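Local coordinates for putative NADH-flavin reductase (Streptococcus pneumoniae TIGR4, PDB 4R01), which probably binds NAD(P)H in a Rossmann-type domain and may act as an NADH-flavin reductase, at residues Asn164-Glu170 with Arg204-Lys210; Val18-Val22 with Lys37-Glu41. All coordinates share one frame; numbering follows the deposited sequence.

Contact 1. Residues Asn164-Glu170 with Arg204-Lys210; sequences NYILAGE and RISLLEK
Ala168 and Ser206 face each other as an antiparallel hydrogen-bonded pair, with Ala168 N donating to Ser206 O at 2.8 Å and 172° at the hydrogen. The return bond from Ser206 N to Ala168 O is as straight but reaches the oxygen from above the carbonyl plane, at 3.2 Å. Ser206 adds a side-chain bond: OG, held between its own backbone N and carbonyl carbon (chi1 55°), lies 2.9 Å from Gly169 O, where it donates in the carbonyl plane onto a lone pair. The ladder continues through Ile166 N to Leu208 O, with a weak reply from Leu208 N, and ends with Lys210 N on Asn164 O.

Apolar side chains also meet on both faces of this ladder. On one, Leu208 CD1 lies against Ile166 CB at 3.7 Å. On the other, Leu207 CD2 touches both Tyr165 CD2 (3.6 Å) and Leu167 CD1 (3.8 Å), meeting the tyrosine ring obliquely.

The strand axes run at 156°, and the pairing adds antiparallel strand 165-168 at the margin of the otherwise parallel Rossmann sheet, beside strand 203-209, whose far side is bonded to strand 145-150.

Past the end of strand 165-168, near the start of strand 203-209, the chain of Glu170 is bent at chi2 and crosses Arg204 at about a right angle. The position of Glu170 OE2 is less certain; its stronger salt bridge is to Arg139 NH2, and its bond to Arg204 NE is weak. Arg204 NH2 also donates to Ser103 O, which helps to orient the guanidinium. Farther out, Tyr165 OH bonds to Asp193 of helix 184-196, which tethers the hydroxyl end of the ring that packs on Leu207, and Tyr187 of the same helix touches Leu207.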
loop_
_atom_site.group_PDB
_atom_site.type_symbol
_atom_site.label_atom_id
_atom_site.label_comp_id
_atom_site.label_asym_id
_atom_site.label_seq_id
_atom_site.Cartn_x
_atom_site.Cartn_y
_atom_site.Cartn_z
ATOM N N ASN A 164 -14.228 13.049 16.134
ATOM C CA ASN A 164 -14.422 13.354 14.722
ATOM C C ASN A 164 -14.285 12.114 13.849
ATOM O O ASN A 164 -13.180 11.619 13.623
ATOM C CB ASN A 164 -13.434 14.425 14.263
ATOM C CG ASN A 164 -13.630 15.745 14.982
ATOM O OD1 ASN A 164 -12.685 16.312 15.530
ATOM N ND2 ASN A 164 -14.863 16.240 14.983
ATOM N N TYR A 165 -15.413 11.617 13.358
ATOM C CA TYR A 165 -15.415 10.427 12.522
ATOM C C TYR A 165 -15.976 10.734 11.138
ATOM O O TYR A 165 -16.525 11.811 10.904
ATOM C CB TYR A 165 -16.226 9.307 13.184
ATOM C CG TYR A 165 -17.716 9.562 13.190
ATOM C CD1 TYR A 165 -18.305 10.335 14.182
ATOM C CD2 TYR A 165 -18.535 9.034 12.200
ATOM C CE1 TYR A 165 -19.665 10.576 14.186
ATOM C CE2 TYR A 165 -19.897 9.269 12.197
ATOM C CZ TYR A 165 -20.455 10.040 13.192
ATOM O OH TYR A 165 -21.809 10.276 13.193
ATOM N N ILE A 166 -15.835 9.780 10.226
ATOM C CA ILE A 166 -16.439 9.886 8.903
ATOM C C ILE A 166 -17.457 8.773 8.680
ATOM O O ILE A 166 -17.178 7.599 8.932
ATOM C CB ILE A 166 -15.377 9.834 7.787
ATOM C CG1 ILE A 166 -14.552 11.116 7.786
ATOM C CG2 ILE A 166 -16.025 9.658 6.426
ATOM C CD1 ILE A 166 -13.423 11.101 6.788
ATOM N N LEU A 167 -18.644 9.152 8.222
ATOM C CA LEU A 167 -19.657 8.180 7.848
ATOM C C LEU A 167 -19.542 7.867 6.362
ATOM O O LEU A 167 -19.681 8.757 5.522
ATOM C CB LEU A 167 -21.057 8.701 8.174
ATOM C CG LEU A 167 -22.240 7.838 7.728
ATOM C CD1 LEU A 167 -22.268 6.524 8.490
ATOM C CD2 LEU A 167 -23.548 8.588 7.907
ATOM N N ALA A 168 -19.273 6.607 6.039
ATOM C CA ALA A 168 -19.207 6.189 4.644
ATOM C C ALA A 168 -20.238 5.104 4.372
ATOM O O ALA A 168 -21.106 4.838 5.205
ATOM C CB ALA A 168 -17.811 5.704 4.293
ATOM N N GLY A 169 -20.141 4.477 3.205
ATOM C CA GLY A 169 -21.132 3.504 2.796
ATOM C C GLY A 169 -20.591 2.108 2.567
ATOM O O GLY A 169 -19.816 1.582 3.366
ATOM N N GLU A 170 -21.009 1.517 1.456
ATOM C CA GLU A 170 -20.702 0.129 1.135
ATOM C C GLU A 170 -19.253 -0.067 0.690
ATOM O O GLU A 170 -18.741 -1.187 0.681
ATOM C CB GLU A 170 -21.654 -0.361 0.041
ATOM C CG GLU A 170 -22.025 -1.824 0.139
ATOM C CD GLU A 170 -22.995 -2.109 1.263
ATOM O OE1 GLU A 170 -23.799 -1.215 1.603
ATOM O OE2 GLU A 170 -22.948 -3.229 1.809
ATOM N N ARG A 204 -25.757 -1.397 4.686
ATOM C CA ARG A 204 -24.565 -1.287 5.515
ATOM C C ARG A 204 -23.902 0.078 5.425
ATOM O O ARG A 204 -23.696 0.612 4.335
ATOM C CB ARG A 204 -23.529 -2.350 5.147
ATOM C CG ARG A 204 -22.162 -1.991 5.713
ATOM C CD ARG A 204 -21.081 -2.951 5.330
ATOM N NE ARG A 204 -20.845 -2.991 3.895
ATOM C CZ ARG A 204 -19.934 -3.775 3.342
ATOM N NH1 ARG A 204 -19.185 -4.543 4.121
ATOM N NH2 ARG A 204 -19.762 -3.789 2.029
ATOM N N ILE A 205 -23.560 0.627 6.585
ATOM C CA ILE A 205 -22.738 1.822 6.654
ATOM C C ILE A 205 -21.363 1.468 7.207
ATOM O O ILE A 205 -21.168 0.380 7.753
ATOM C CB ILE A 205 -23.383 2.898 7.536
ATOM C CG1 ILE A 205 -23.626 2.346 8.942
ATOM C CG2 ILE A 205 -24.684 3.374 6.913
ATOM C CD1 ILE A 205 -24.268 3.338 9.883
ATOM N N SER A 206 -20.411 2.384 7.065
ATOM C CA SER A 206 -19.072 2.178 7.607
ATOM C C SER A 206 -18.581 3.433 8.324
ATOM O O SER A 206 -18.976 4.550 7.982
ATOM C CB SER A 206 -18.093 1.778 6.499
ATOM O OG SER A 206 -18.099 2.727 5.448
ATOM N N LEU A 207 -17.723 3.240 9.322
ATOM C CA LEU A 207 -17.236 4.345 10.142
ATOM C C LEU A 207 -15.711 4.384 10.185
ATOM O O LEU A 207 -15.059 3.345 10.078
ATOM C CB LEU A 207 -17.802 4.241 11.561
ATOM C CG LEU A 207 -19.323 4.343 11.672
ATOM C CD1 LEU A 207 -19.784 4.010 13.087
ATOM C CD2 LEU A 207 -19.778 5.734 11.275
ATOM N N LEU A 208 -15.149 5.582 10.340
ATOM C CA LEU A 208 -13.697 5.744 10.386
ATOM C C LEU A 208 -13.322 7.114 10.936
ATOM O O LEU A 208 -14.136 8.032 10.923
ATOM C CB LEU A 208 -13.098 5.514 8.989
ATOM C CG LEU A 208 -13.410 6.401 7.772
ATOM C CD1 LEU A 208 -12.455 7.600 7.646
ATOM C CD2 LEU A 208 -13.480 5.578 6.483
ATOM N N GLU A 209 -12.094 7.235 11.434
ATOM C CA GLU A 209 -11.635 8.447 12.115
ATOM C C GLU A 209 -11.395 9.613 11.154
ATOM O O GLU A 209 -11.121 9.400 9.974
ATOM C CB GLU A 209 -10.349 8.157 12.895
ATOM C CG GLU A 209 -9.908 9.254 13.852
ATOM C CD GLU A 209 -8.518 9.010 14.406
ATOM O OE1 GLU A 209 -7.806 9.995 14.699
ATOM O OE2 GLU A 209 -8.134 7.831 14.542
ATOM N N LYS A 210 -11.498 10.832 11.687
ATOM C CA LYS A 210 -11.219 12.082 10.970
ATOM C C LYS A 210 -12.245 12.361 9.881
ATOM O O LYS A 210 -12.714 13.491 9.734
ATOM C CB LYS A 210 -9.812 12.065 10.366
ATOM C CG LYS A 210 -8.705 11.783 11.370
ATOM C CD LYS A 210 -7.333 12.020 10.761
ATOM C CE LYS A 210 -6.226 11.681 11.749
ATOM N NZ LYS A 210 -6.106 10.210 11.965
#

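Contact 2. Residues Val18-Val22 with Lys37-Glu41; sequences VEEAV and KSQAE
Val18 CG1 supplies the apolar part of the contact, reaching from helix 12-24 to the irregular loop at Ser38-Ala40. It lies 3.8 Å from Ala40 CB and the same distance from Ala40 N, and 4.0 Å from Ser38 CB, so one methyl spans the backbone as well as the side chains. Its placement follows from chi1 of 168°, which sets CG1 opposite the backbone N and leaves CG2 beside that nitrogen. One turn later, Val22 brings CG2 to 3.9 Å from Gln39 O, a van der Waals approach to the carbonyl.

The second kind of contact is between flat polar groups. Glu19 and Gln39 both run extended beyond CG and cross obliquely, their carboxylate and amide planes stacked with 23° between them. Glu19 CG is 3.5 Å from Gln39 OE1, while Glu19 CD is 3.8 Å from Gln39 NE2.

Within 37-41, a long, weak bond of 3.5 Å links Ala40 N to Ser38 OG across the bend; Ser38 OG is also bonded to Asn36. Ser38 and Ala40 touch Ala30 of strand 27-32, placing this loop over the first beta-alpha-beta unit of the Rossmann fold, between strands 27-32 and 42-45.

With 247 Å² buried and no directional polar bond joining the segments, van der Waals packing carries the contact, and the nearness of the Gln39 amide nitrogen to the Glu19 carboxylate probably adds a modest electrostatic attraction.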
loop_
_atom_site.group_PDB
_atom_site.type_symbol
_atom_site.label_atom_id
_atom_site.label_comp_id
_atom_site.label_asym_id
_atom_site.label_seq_id
_atom_site.Cartn_x
_atom_site.Cartn_y
_atom_site.Cartn_z
ATOM N N VAL A 18 -22.805 0.964 25.098
ATOM C CA VAL A 18 -23.646 1.161 26.275
ATOM C C VAL A 18 -23.321 2.485 26.958
ATOM O O VAL A 18 -24.207 3.304 27.197
ATOM C CB VAL A 18 -23.484 0.015 27.299
ATOM C CG1 VAL A 18 -24.132 0.388 28.631
ATOM C CG2 VAL A 18 -24.073 -1.279 26.755
ATOM N N GLU A 19 -22.042 2.689 27.254
ATOM C CA GLU A 19 -21.588 3.894 27.938
ATOM C C GLU A 19 -21.920 5.151 27.141
ATOM O O GLU A 19 -22.298 6.175 27.709
ATOM C CB GLU A 19 -20.083 3.821 28.204
ATOM C CG GLU A 19 -19.514 5.048 28.896
ATOM C CD GLU A 19 -18.061 4.871 29.294
ATOM O OE1 GLU A 19 -17.622 3.711 29.435
ATOM O OE2 GLU A 19 -17.359 5.891 29.462
ATOM N N GLU A 20 -21.781 5.067 25.822
ATOM C CA GLU A 20 -22.106 6.193 24.954
ATOM C C GLU A 20 -23.609 6.451 24.943
ATOM O O GLU A 20 -24.046 7.590 25.084
ATOM C CB GLU A 20 -21.602 5.943 23.530
ATOM C CG GLU A 20 -22.008 7.017 22.523
ATOM C CD GLU A 20 -21.364 8.367 22.796
ATOM O OE1 GLU A 20 -20.271 8.404 23.395
ATOM O OE2 GLU A 20 -21.956 9.396 22.409
ATOM N N ALA A 21 -24.394 5.390 24.787
ATOM C CA ALA A 21 -25.847 5.514 24.718
ATOM C C ALA A 21 -26.441 5.993 26.043
ATOM O O ALA A 21 -27.426 6.731 26.058
ATOM C CB ALA A 21 -26.473 4.187 24.310
ATOM N N VAL A 22 -25.840 5.568 27.151
ATOM C CA VAL A 22 -26.293 5.986 28.472
ATOM C C VAL A 22 -26.078 7.487 28.654
ATOM O O VAL A 22 -26.955 8.190 29.159
ATOM C CB VAL A 22 -25.571 5.208 29.598
ATOM C CG1 VAL A 22 -25.664 5.950 30.923
ATOM C CG2 VAL A 22 -26.149 3.805 29.731
ATOM N N LYS A 37 -20.554 -5.655 33.724
ATOM C CA LYS A 37 -19.460 -4.719 33.942
ATOM C C LYS A 37 -19.769 -3.374 33.291
ATOM O O LYS A 37 -19.076 -2.386 33.532
ATOM C CB LYS A 37 -18.147 -5.284 33.392
ATOM C CG LYS A 37 -17.844 -6.710 33.828
ATOM C CD LYS A 37 -17.559 -6.792 35.320
ATOM C CE LYS A 37 -16.073 -6.974 35.590
ATOM N NZ LYS A 37 -15.778 -7.079 37.045
ATOM N N SER A 38 -20.811 -3.346 32.465
ATOM C CA SER A 38 -21.203 -2.126 31.765
ATOM C C SER A 38 -21.971 -1.175 32.682
ATOM O O SER A 38 -22.303 -1.520 33.817
ATOM C CB SER A 38 -22.051 -2.459 30.534
ATOM O OG SER A 38 -23.319 -2.969 30.905
ATOM N N GLN A 39 -22.249 0.023 32.176
ATOM C CA GLN A 39 -22.957 1.045 32.941
ATOM C C GLN A 39 -24.465 0.948 32.744
ATOM O O GLN A 39 -25.197 1.892 33.024
ATOM C CB GLN A 39 -22.483 2.440 32.533
ATOM C CG GLN A 39 -21.047 2.762 32.893
ATOM C CD GLN A 39 -20.657 4.160 32.459
ATOM O OE1 GLN A 39 -21.432 4.853 31.802
ATOM N NE2 GLN A 39 -19.450 4.581 32.824
ATOM N N ALA A 40 -24.924 -0.200 32.259
ATOM C CA ALA A 40 -26.306 -0.339 31.816
ATOM C C ALA A 40 -27.318 -0.354 32.967
ATOM O O ALA A 40 -27.030 -0.850 34.056
ATOM C CB ALA A 40 -26.450 -1.592 30.981
ATOM N N GLU A 41 -28.523 0.131 32.692
ATOM C CA GLU A 41 -29.555 0.195 33.696
ATOM C C GLU A 41 -30.089 -1.157 34.126
ATOM O O GLU A 41 -29.877 -1.595 35.249
ATOM C CB GLU A 41 -30.718 1.003 33.074
ATOM C CG GLU A 41 -32.120 0.765 33.617
ATOM C CD GLU A 41 -33.173 1.535 32.864
ATOM O OE1 GLU A 41 -33.499 1.111 31.744
ATOM O OE2 GLU A 41 -33.687 2.557 33.377
#

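How the contacts relate
From the N terminus, helix 12-24 leads into strand 27-32, and the chain then returns to the helix at 37-41; contact 2 thus closes a short loop of 14 residues before strand 42-45 begins at one margin of the sheet. The chain next builds further parallel strands, up to 145-150. Contact 1 opens only at 164 and closes at the C terminus, around a 33-residue excursion that includes helix 184-196. The two loops are in series, neither nested nor crossed. The centres of contacts 1 and 2 lie about 23 Å apart. Helix 184-196 packs on helix 12-24 through Glu20, which takes no part in contact 2, and on Tyr165 and Leu207 of contact 1.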